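Local coordinates for protein ATP-dependent DNA helicase (Mycobacterium smegmatis, PDB 5V9X) that unwinds RNA:DNA hybrids in the 3'-to-5' direction, tracking along single-stranded DNA, probably powered by ATP hydrolysis, at residues 553-558 against 572-577; 788-793 against 802-807. All blocks are in the same frame, centred on the assembly; numbering follows the deposited sequence.

Interaction 1 (553-558 against 572-577) and interaction 2 (788-793 against 802-807) have centres about 17 Å apart and come in series along the chain. The first lies in the winged-helix region and includes the start of helix 574-578. The second lies in the DEAD/H-associated region and joins the loop after helix 774-786 to helix 801-815. A salt bridge connects them: Glu-574 OE1 is 2.9 Å from Arg-805 NH2. Glu-574 also pairs with Arg-781 of helix 774-786. Regions far apart in sequence are thus tied together beside the DNA, which comes within about 4 Å of interaction 1 and about 8 Å of interaction 2, measured between nearest atoms.

Interaction 1 of 2, residues 553-558 against 572-577; sequences GMFTVY and LDEEMV
Leu-572 N donates to Phe-555 O at 2.9 Å, from above the carbonyl plane. The return bond runs from Phe-555 N to Leu-572 O, 3.0 Å long, with the donor nearly in line with the C=O bond. Both bonds are bent at the hydrogen, at 136°. The Phe-555 ring then reaches the first turn of helix 574-578. Its CG lies anti to the carbonyl carbon (chi1 -74°), which brings one ring face against Val-577. Val-577 CG1 sits over that face, toward its rim, 3.7 Å from the centroid, in a CH-pi contact, while CG2 touches Phe-555 CG at 3.6 Å. Farther round the ring, on the same side of its plane, Glu-574 CA approaches Phe-555 CE1 obliquely at 3.6 Å. The Glu-574 chain extends past the ring, and its carboxylate forms salt bridges with Arg-781 and Arg-805. Asp-573 is the N-cap: its OD1 accepts from Glu-575 N at 3.0 Å, and its OD2 accepts from Arg-619 N. Met-554 packs on a phosphate of the bound DNA and on Trp-618. The paired bonds between Phe-555 and Leu-572 form a single antiparallel bridge, leading into an N-capped helix within the winged-helix region, at the DNA.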
ATOM      1  N   GLY A 553       7.324  12.306   7.969  1.00 58.71           N
ATOM      2  CA  GLY A 553       6.968  13.153   9.087  1.00 60.54           C
ATOM      3  C   GLY A 553       6.542  14.539   8.664  1.00 67.12           C
ATOM      4  O   GLY A 553       6.984  15.050   7.631  1.00 69.21           O
ATOM      5  N   MET A 554       5.683  15.160   9.463  1.00 70.55           N
ATOM      6  CA  MET A 554       5.131  16.466   9.146  1.00 72.15           C
ATOM      7  C   MET A 554       5.801  17.547   9.979  1.00 75.78           C
ATOM      8  O   MET A 554       6.123  17.338  11.152  1.00 76.18           O
ATOM      9  CB  MET A 554       3.620  16.490   9.379  1.00 71.48           C
ATOM     10  CG  MET A 554       2.849  15.589   8.438  1.00 77.59           C
ATOM     11  SD  MET A 554       1.337  16.364   7.836  1.00 90.01           S
ATOM     12  CE  MET A 554       0.401  16.491   9.356  1.00 93.51           C
ATOM     13  N   PHE A 555       6.014  18.700   9.357  1.00 79.81           N
ATOM     14  CA  PHE A 555       6.510  19.888  10.044  1.00 82.90           C
ATOM     15  C   PHE A 555       5.392  20.435  10.924  1.00 95.00           C
ATOM     16  O   PHE A 555       4.530  21.181  10.456  1.00 93.62           O
ATOM     17  CB  PHE A 555       6.962  20.937   9.034  1.00 75.32           C
ATOM     18  CG  PHE A 555       8.262  20.618   8.340  1.00 73.53           C
ATOM     19  CD1 PHE A 555       8.367  19.533   7.485  1.00 78.80           C
ATOM     20  CD2 PHE A 555       9.366  21.438   8.507  1.00 67.80           C
ATOM     21  CE1 PHE A 555       9.555  19.257   6.836  1.00 75.59           C
ATOM     22  CE2 PHE A 555      10.555  21.167   7.855  1.00 66.49           C
ATOM     23  CZ  PHE A 555      10.651  20.074   7.024  1.00 70.08           C
ATOM     24  N   THR A 556       5.381  20.053  12.201  1.00109.63           N
ATOM     25  CA  THR A 556       4.458  20.650  13.165  1.00119.41           C
ATOM     26  C   THR A 556       5.001  22.033  13.490  1.00132.08           C
ATOM     27  O   THR A 556       5.876  22.187  14.347  1.00130.93           O
ATOM     28  CB  THR A 556       4.328  19.788  14.415  1.00113.50           C
ATOM     29  OG1 THR A 556       4.459  18.407  14.058  1.00107.08           O
ATOM     30  CG2 THR A 556       2.966  20.004  15.060  1.00113.06           C
ATOM     31  N   VAL A 557       4.464  23.045  12.811  1.00145.91           N
ATOM     32  CA  VAL A 557       5.187  24.285  12.560  1.00148.56           C
ATOM     33  C   VAL A 557       6.510  23.869  11.916  1.00148.13           C
ATOM     34  O   VAL A 557       6.509  23.413  10.768  1.00150.33           O
ATOM     35  CB  VAL A 557       5.352  25.146  13.827  1.00150.90           C
ATOM     36  CG1 VAL A 557       5.921  26.510  13.475  1.00153.26           C
ATOM     37  CG2 VAL A 557       3.999  25.331  14.498  1.00152.25           C
ATOM     38  N   TYR A 558       7.636  23.967  12.627  1.00138.47           N
ATOM     39  CA  TYR A 558       8.938  23.802  11.983  1.00124.85           C
ATOM     40  C   TYR A 558       9.860  22.890  12.782  1.00118.71           C
ATOM     41  O   TYR A 558      10.150  23.158  13.953  1.00120.05           O
ATOM     42  CB  TYR A 558       9.595  25.167  11.752  1.00120.06           C
ATOM     43  CG  TYR A 558       8.700  26.092  10.964  1.00121.03           C
ATOM     44  CD1 TYR A 558       8.443  27.386  11.396  1.00123.15           C
ATOM     45  CD2 TYR A 558       8.102  25.662   9.789  1.00121.21           C
ATOM     46  CE1 TYR A 558       7.605  28.222  10.676  1.00125.03           C
ATOM     47  CE2 TYR A 558       7.268  26.482   9.068  1.00122.65           C
ATOM     48  CZ  TYR A 558       7.023  27.763   9.511  1.00126.78           C
ATOM     49  OH  TYR A 558       6.193  28.583   8.782  1.00131.04           O
ATOM     50  N   LEU A 572       2.382  21.028   8.450  1.00 86.22           N
ATOM     51  CA  LEU A 572       2.562  21.250   7.022  1.00 78.55           C
ATOM     52  C   LEU A 572       3.363  20.098   6.433  1.00 80.04           C
ATOM     53  O   LEU A 572       4.192  19.487   7.113  1.00 83.13           O
ATOM     54  CB  LEU A 572       3.263  22.583   6.735  1.00 68.55           C
ATOM     55  CG  LEU A 572       2.374  23.828   6.698  1.00 66.64           C
ATOM     56  CD1 LEU A 572       3.201  25.081   6.467  1.00 60.98           C
ATOM     57  CD2 LEU A 572       1.315  23.678   5.619  1.00 74.77           C
ATOM     58  N   ASP A 573       3.106  19.815   5.159  1.00 77.20           N
ATOM     59  CA  ASP A 573       3.762  18.707   4.479  1.00 76.17           C
ATOM     60  C   ASP A 573       5.224  19.037   4.202  1.00 72.78           C
ATOM     61  O   ASP A 573       5.581  20.186   3.929  1.00 68.38           O
ATOM     62  CB  ASP A 573       3.033  18.387   3.172  1.00 80.46           C
ATOM     63  CG  ASP A 573       3.371  17.008   2.629  1.00 85.28           C
ATOM     64  OD1 ASP A 573       4.569  16.703   2.455  1.00 87.08           O
ATOM     65  OD2 ASP A 573       2.430  16.223   2.378  1.00 86.48           O
ATOM     66  N   GLU A 574       6.072  18.005   4.271  1.00 76.71           N
ATOM     67  CA  GLU A 574       7.501  18.183   4.021  1.00 76.11           C
ATOM     68  C   GLU A 574       7.765  18.780   2.644  1.00 82.74           C
ATOM     69  O   GLU A 574       8.699  19.575   2.482  1.00 88.22           O
ATOM     70  CB  GLU A 574       8.222  16.840   4.176  1.00 74.69           C
ATOM     71  CG  GLU A 574       9.674  16.831   3.731  1.00 75.54           C
ATOM     72  CD  GLU A 574      10.386  15.544   4.104  1.00 80.06           C
ATOM     73  OE1 GLU A 574       9.994  14.924   5.115  1.00 83.29           O
ATOM     74  OE2 GLU A 574      11.330  15.148   3.388  1.00 80.48           O
ATOM     75  N   GLU A 575       6.952  18.424   1.646  1.00 80.03           N
ATOM     76  CA  GLU A 575       7.104  19.007   0.317  1.00 71.22           C
ATOM     77  C   GLU A 575       6.563  20.431   0.266  1.00 69.88           C
ATOM     78  O   GLU A 575       7.192  21.314  -0.328  1.00 74.88           O
ATOM     79  CB  GLU A 575       6.405  18.132  -0.723  1.00 72.00           C
ATOM     80  CG  GLU A 575       6.995  16.738  -0.855  1.00 76.12           C
ATOM     81  CD  GLU A 575       6.277  15.896  -1.891  1.00 82.35           C
ATOM     82  OE1 GLU A 575       5.727  16.474  -2.855  1.00 84.18           O
ATOM     83  OE2 GLU A 575       6.260  14.656  -1.740  1.00 81.12           O
ATOM     84  N   MET A 576       5.397  20.669   0.873  1.00 66.13           N
ATOM     85  CA  MET A 576       4.868  22.029   0.959  1.00 62.64           C
ATOM     86  C   MET A 576       5.848  22.954   1.670  1.00 67.34           C
ATOM     87  O   MET A 576       5.993  24.124   1.297  1.00 73.04           O
ATOM     88  CB  MET A 576       3.516  22.018   1.675  1.00 61.23           C
ATOM     89  CG  MET A 576       3.012  23.390   2.109  1.00 67.96           C
ATOM     90  SD  MET A 576       2.700  24.515   0.731  1.00 74.02           S
ATOM     91  CE  MET A 576       2.414  26.049   1.611  1.00 74.52           C
ATOM     92  N   VAL A 577       6.541  22.441   2.689  1.00 65.77           N
ATOM     93  CA  VAL A 577       7.508  23.251   3.423  1.00 68.03           C
ATOM     94  C   VAL A 577       8.733  23.552   2.568  1.00 70.08           C
ATOM     95  O   VAL A 577       9.313  24.641   2.666  1.00 68.06           O
ATOM     96  CB  VAL A 577       7.888  22.547   4.740  1.00 70.13           C
ATOM     97  CG1 VAL A 577       9.060  23.242   5.407  1.00 69.33           C
ATOM     98  CG2 VAL A 577       6.699  22.520   5.682  1.00 73.01           C
TER

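Interaction 2 of 2, residues 788-793 against 802-807; sequences LLLPRR and WHQRQR
The loop that follows helix 774-786 folds back on helix 801-815 in the DEAD/H-associated region, and Leu-790, Pro-791 and Arg-793 make most of the contact. The loop leaves helix 774-786 through a Schellman motif at Leu-788. Leu-790 straddles the second helix's backbone: CD1 is 3.7 Å from Gln-804 O, and CD2 is 3.9 Å from Arg-807 C. Beside it, Pro-791 CG rests on the Arg-807 chain, 3.6 Å from Arg-807 CD. The His-803 ring is sandwiched. Arg-793 CG lies over one face, 3.6 Å from the ring centroid, in a CH-pi contact, and Arg-807 CG lies over the opposite face. His-803 CG is anti to the backbone N (chi1 -173°), which carries the ring out to the loop. Pro-791 O lies near its CE1, but ND1 is too poorly angled to that oxygen for a hydrogen bond. Trp-802 CH2 lies over one face of the Arg-793 guanidinium, 4.1 Å from Arg-793 NE. The two planes are 61° apart, so they do not stack flat. His-803 NE2 lies over the centre of the Arg-807 guanidinium face and near the edge of the Arg-793 guanidinium. Packing is thus van der Waals and CH-pi, and the two guanidiniums would probably disfavour a protonated His-803.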
ATOM      1  N   LEU A 788      21.713   3.624   3.120  1.00 56.69           N
ATOM      2  CA  LEU A 788      22.618   3.629   4.269  1.00 54.82           C
ATOM      3  C   LEU A 788      23.833   4.529   4.051  1.00 57.05           C
ATOM      4  O   LEU A 788      24.933   4.219   4.511  1.00 58.14           O
ATOM      5  CB  LEU A 788      23.072   2.207   4.629  1.00 53.26           C
ATOM      6  CG  LEU A 788      21.972   1.168   4.844  1.00 53.15           C
ATOM      7  CD1 LEU A 788      22.569  -0.225   4.996  1.00 53.23           C
ATOM      8  CD2 LEU A 788      21.136   1.533   6.055  1.00 51.88           C
ATOM      9  N   LEU A 789      23.645   5.655   3.361  1.00 58.96           N
ATOM     10  CA  LEU A 789      24.745   6.555   3.041  1.00 60.14           C
ATOM     11  C   LEU A 789      24.777   7.814   3.897  1.00 60.63           C
ATOM     12  O   LEU A 789      25.831   8.456   3.979  1.00 61.76           O
ATOM     13  CB  LEU A 789      24.677   6.967   1.567  1.00 63.95           C
ATOM     14  CG  LEU A 789      24.794   5.828   0.557  1.00 68.48           C
ATOM     15  CD1 LEU A 789      24.644   6.369  -0.845  1.00 67.19           C
ATOM     16  CD2 LEU A 789      26.123   5.110   0.711  1.00 74.22           C
ATOM     17  N   LEU A 790      23.661   8.185   4.520  1.00 60.53           N
ATOM     18  CA  LEU A 790      23.632   9.385   5.345  1.00 58.02           C
ATOM     19  C   LEU A 790      24.305   9.125   6.689  1.00 57.80           C
ATOM     20  O   LEU A 790      24.096   8.071   7.293  1.00 57.45           O
ATOM     21  CB  LEU A 790      22.196   9.846   5.578  1.00 59.35           C
ATOM     22  CG  LEU A 790      21.414  10.403   4.392  1.00 60.79           C
ATOM     23  CD1 LEU A 790      20.032  10.841   4.844  1.00 48.25           C
ATOM     24  CD2 LEU A 790      22.170  11.558   3.755  1.00 50.05           C
ATOM     25  N   PRO A 791      25.112  10.065   7.180  1.00 64.91           N
ATOM     26  CA  PRO A 791      25.664   9.924   8.533  1.00 67.04           C
ATOM     27  C   PRO A 791      24.562  10.063   9.574  1.00 71.12           C
ATOM     28  O   PRO A 791      23.751  10.990   9.518  1.00 74.18           O
ATOM     29  CB  PRO A 791      26.684  11.065   8.624  1.00 67.83           C
ATOM     30  CG  PRO A 791      26.218  12.069   7.624  1.00 67.39           C
ATOM     31  CD  PRO A 791      25.584  11.288   6.508  1.00 66.32           C
ATOM     32  N   ARG A 792      24.527   9.127  10.515  1.00 70.67           N
ATOM     33  CA  ARG A 792      23.525   9.115  11.571  1.00 65.15           C
ATOM     34  C   ARG A 792      24.118   9.636  12.879  1.00 64.19           C
ATOM     35  O   ARG A 792      25.332   9.792  13.025  1.00 61.76           O
ATOM     36  CB  ARG A 792      22.950   7.703  11.752  1.00 62.25           C
ATOM     37  CG  ARG A 792      23.972   6.581  11.633  1.00 60.79           C
ATOM     38  CD  ARG A 792      23.338   5.212  11.856  1.00 62.06           C
ATOM     39  NE  ARG A 792      22.262   4.926  10.911  1.00 64.61           N
ATOM     40  CZ  ARG A 792      21.532   3.812  10.925  1.00 65.99           C
ATOM     41  NH1 ARG A 792      21.763   2.877  11.838  1.00 64.99           N
ATOM     42  NH2 ARG A 792      20.573   3.632  10.028  1.00 64.80           N
ATOM     43  N   ARG A 793      23.229   9.917  13.837  1.00 65.88           N
ATOM     44  CA  ARG A 793      23.653  10.493  15.109  1.00 62.87           C
ATOM     45  C   ARG A 793      24.134   9.434  16.091  1.00 62.82           C
ATOM     46  O   ARG A 793      24.932   9.739  16.984  1.00 65.08           O
ATOM     47  CB  ARG A 793      22.508  11.292  15.732  1.00 63.54           C
ATOM     48  CG  ARG A 793      22.166  12.574  14.995  1.00 69.03           C
ATOM     49  CD  ARG A 793      22.300  13.776  15.914  1.00 80.04           C
ATOM     50  NE  ARG A 793      23.324  14.707  15.450  1.00 88.64           N
ATOM     51  CZ  ARG A 793      23.833  15.687  16.189  1.00 94.82           C
ATOM     52  NH1 ARG A 793      23.418  15.864  17.437  1.00 95.90           N
ATOM     53  NH2 ARG A 793      24.760  16.487  15.683  1.00 97.79           N
ATOM     54  N   TRP A 802      14.837  15.469  11.274  1.00 68.92           N
ATOM     55  CA  TRP A 802      15.521  16.739  11.055  1.00 68.36           C
ATOM     56  C   TRP A 802      16.969  16.526  10.633  1.00 69.61           C
ATOM     57  O   TRP A 802      17.527  17.339   9.888  1.00 66.28           O
ATOM     58  CB  TRP A 802      15.462  17.603  12.318  1.00 69.12           C
ATOM     59  CG  TRP A 802      16.294  17.088  13.462  1.00 77.76           C
ATOM     60  CD1 TRP A 802      15.866  16.313  14.500  1.00 84.16           C
ATOM     61  CD2 TRP A 802      17.695  17.317  13.687  1.00 81.63           C
ATOM     62  NE1 TRP A 802      16.910  16.044  15.354  1.00 85.38           N
ATOM     63  CE2 TRP A 802      18.043  16.647  14.877  1.00 83.82           C
ATOM     64  CE3 TRP A 802      18.687  18.022  12.996  1.00 81.51           C
ATOM     65  CZ2 TRP A 802      19.338  16.660  15.391  1.00 82.85           C
ATOM     66  CZ3 TRP A 802      19.974  18.033  13.508  1.00 83.95           C
ATOM     67  CH2 TRP A 802      20.287  17.356  14.694  1.00 85.22           C
ATOM     68  N   HIS A 803      17.587  15.438  11.096  1.00 71.32           N
ATOM     69  CA  HIS A 803      18.989  15.180  10.795  1.00 65.90           C
ATOM     70  C   HIS A 803      19.158  14.506   9.440  1.00 63.73           C
ATOM     71  O   HIS A 803      20.121  14.793   8.719  1.00 62.91           O
ATOM     72  CB  HIS A 803      19.606  14.327  11.901  1.00 64.10           C
ATOM     73  CG  HIS A 803      21.084  14.139  11.767  1.00 63.65           C
ATOM     74  ND1 HIS A 803      21.661  12.904  11.572  1.00 63.41           N
ATOM     75  CD2 HIS A 803      22.102  15.031  11.798  1.00 64.37           C
ATOM     76  CE1 HIS A 803      22.972  13.042  11.491  1.00 64.03           C
ATOM     77  NE2 HIS A 803      23.266  14.322  11.624  1.00 66.01           N
ATOM     78  N   GLN A 804      18.244  13.600   9.083  1.00 63.79           N
ATOM     79  CA  GLN A 804      18.229  13.068   7.724  1.00 60.35           C
ATOM     80  C   GLN A 804      18.125  14.197   6.709  1.00 66.52           C
ATOM     81  O   GLN A 804      18.899  14.256   5.749  1.00 74.86           O
ATOM     82  CB  GLN A 804      17.071  12.083   7.549  1.00 55.21           C
ATOM     83  CG  GLN A 804      17.313  10.700   8.129  1.00 55.17           C
ATOM     84  CD  GLN A 804      16.241   9.702   7.727  1.00 54.77           C
ATOM     85  OE1 GLN A 804      15.381   9.998   6.898  1.00 52.79           O
ATOM     86  NE2 GLN A 804      16.289   8.512   8.314  1.00 53.79           N
ATOM     87  N   ARG A 805      17.183  15.119   6.924  1.00 64.16           N
ATOM     88  CA  ARG A 805      16.988  16.229   5.996  1.00 65.18           C
ATOM     89  C   ARG A 805      18.249  17.074   5.866  1.00 66.71           C
ATOM     90  O   ARG A 805      18.679  17.399   4.754  1.00 63.01           O
ATOM     91  CB  ARG A 805      15.818  17.091   6.460  1.00 66.94           C
ATOM     92  CG  ARG A 805      14.479  16.400   6.380  1.00 64.76           C
ATOM     93  CD  ARG A 805      13.494  17.027   7.336  1.00 62.91           C
ATOM     94  NE  ARG A 805      12.148  16.514   7.126  1.00 60.42           N
ATOM     95  CZ  ARG A 805      11.155  16.662   7.994  1.00 65.81           C
ATOM     96  NH1 ARG A 805      11.364  17.304   9.136  1.00 68.34           N
ATOM     97  NH2 ARG A 805       9.956  16.168   7.720  1.00 66.14           N
ATOM     98  N   GLN A 806      18.853  17.439   6.998  1.00 73.23           N
ATOM     99  CA  GLN A 806      20.036  18.294   6.968  1.00 77.75           C
ATOM    100  C   GLN A 806      21.181  17.630   6.212  1.00 76.49           C
ATOM    101  O   GLN A 806      21.795  18.241   5.331  1.00 74.77           O
ATOM    102  CB  GLN A 806      20.458  18.645   8.394  1.00 83.62           C
ATOM    103  CG  GLN A 806      21.774  19.396   8.490  1.00 88.89           C
ATOM    104  CD  GLN A 806      22.111  19.785   9.914  1.00 90.77           C
ATOM    105  OE1 GLN A 806      23.130  19.362  10.461  1.00 90.81           O
ATOM    106  NE2 GLN A 806      21.254  20.594  10.525  1.00 91.99           N
ATOM    107  N   ARG A 807      21.476  16.368   6.537  1.00 75.87           N
ATOM    108  CA  ARG A 807      22.574  15.679   5.868  1.00 75.20           C
ATOM    109  C   ARG A 807      22.230  15.354   4.419  1.00 71.19           C
ATOM    110  O   ARG A 807      23.097  15.433   3.542  1.00 74.73           O
ATOM    111  CB  ARG A 807      22.941  14.407   6.630  1.00 77.37           C
ATOM    112  CG  ARG A 807      23.563  14.652   7.996  1.00 80.74           C
ATOM    113  CD  ARG A 807      24.874  15.418   7.889  1.00 85.54           C
ATOM    114  NE  ARG A 807      25.574  15.465   9.171  1.00 91.50           N
ATOM    115  CZ  ARG A 807      25.336  16.366  10.118  1.00 95.26           C
ATOM    116  NH1 ARG A 807      24.414  17.301   9.928  1.00 99.09           N
ATOM    117  NH2 ARG A 807      26.016  16.333  11.256  1.00 94.32           N
TER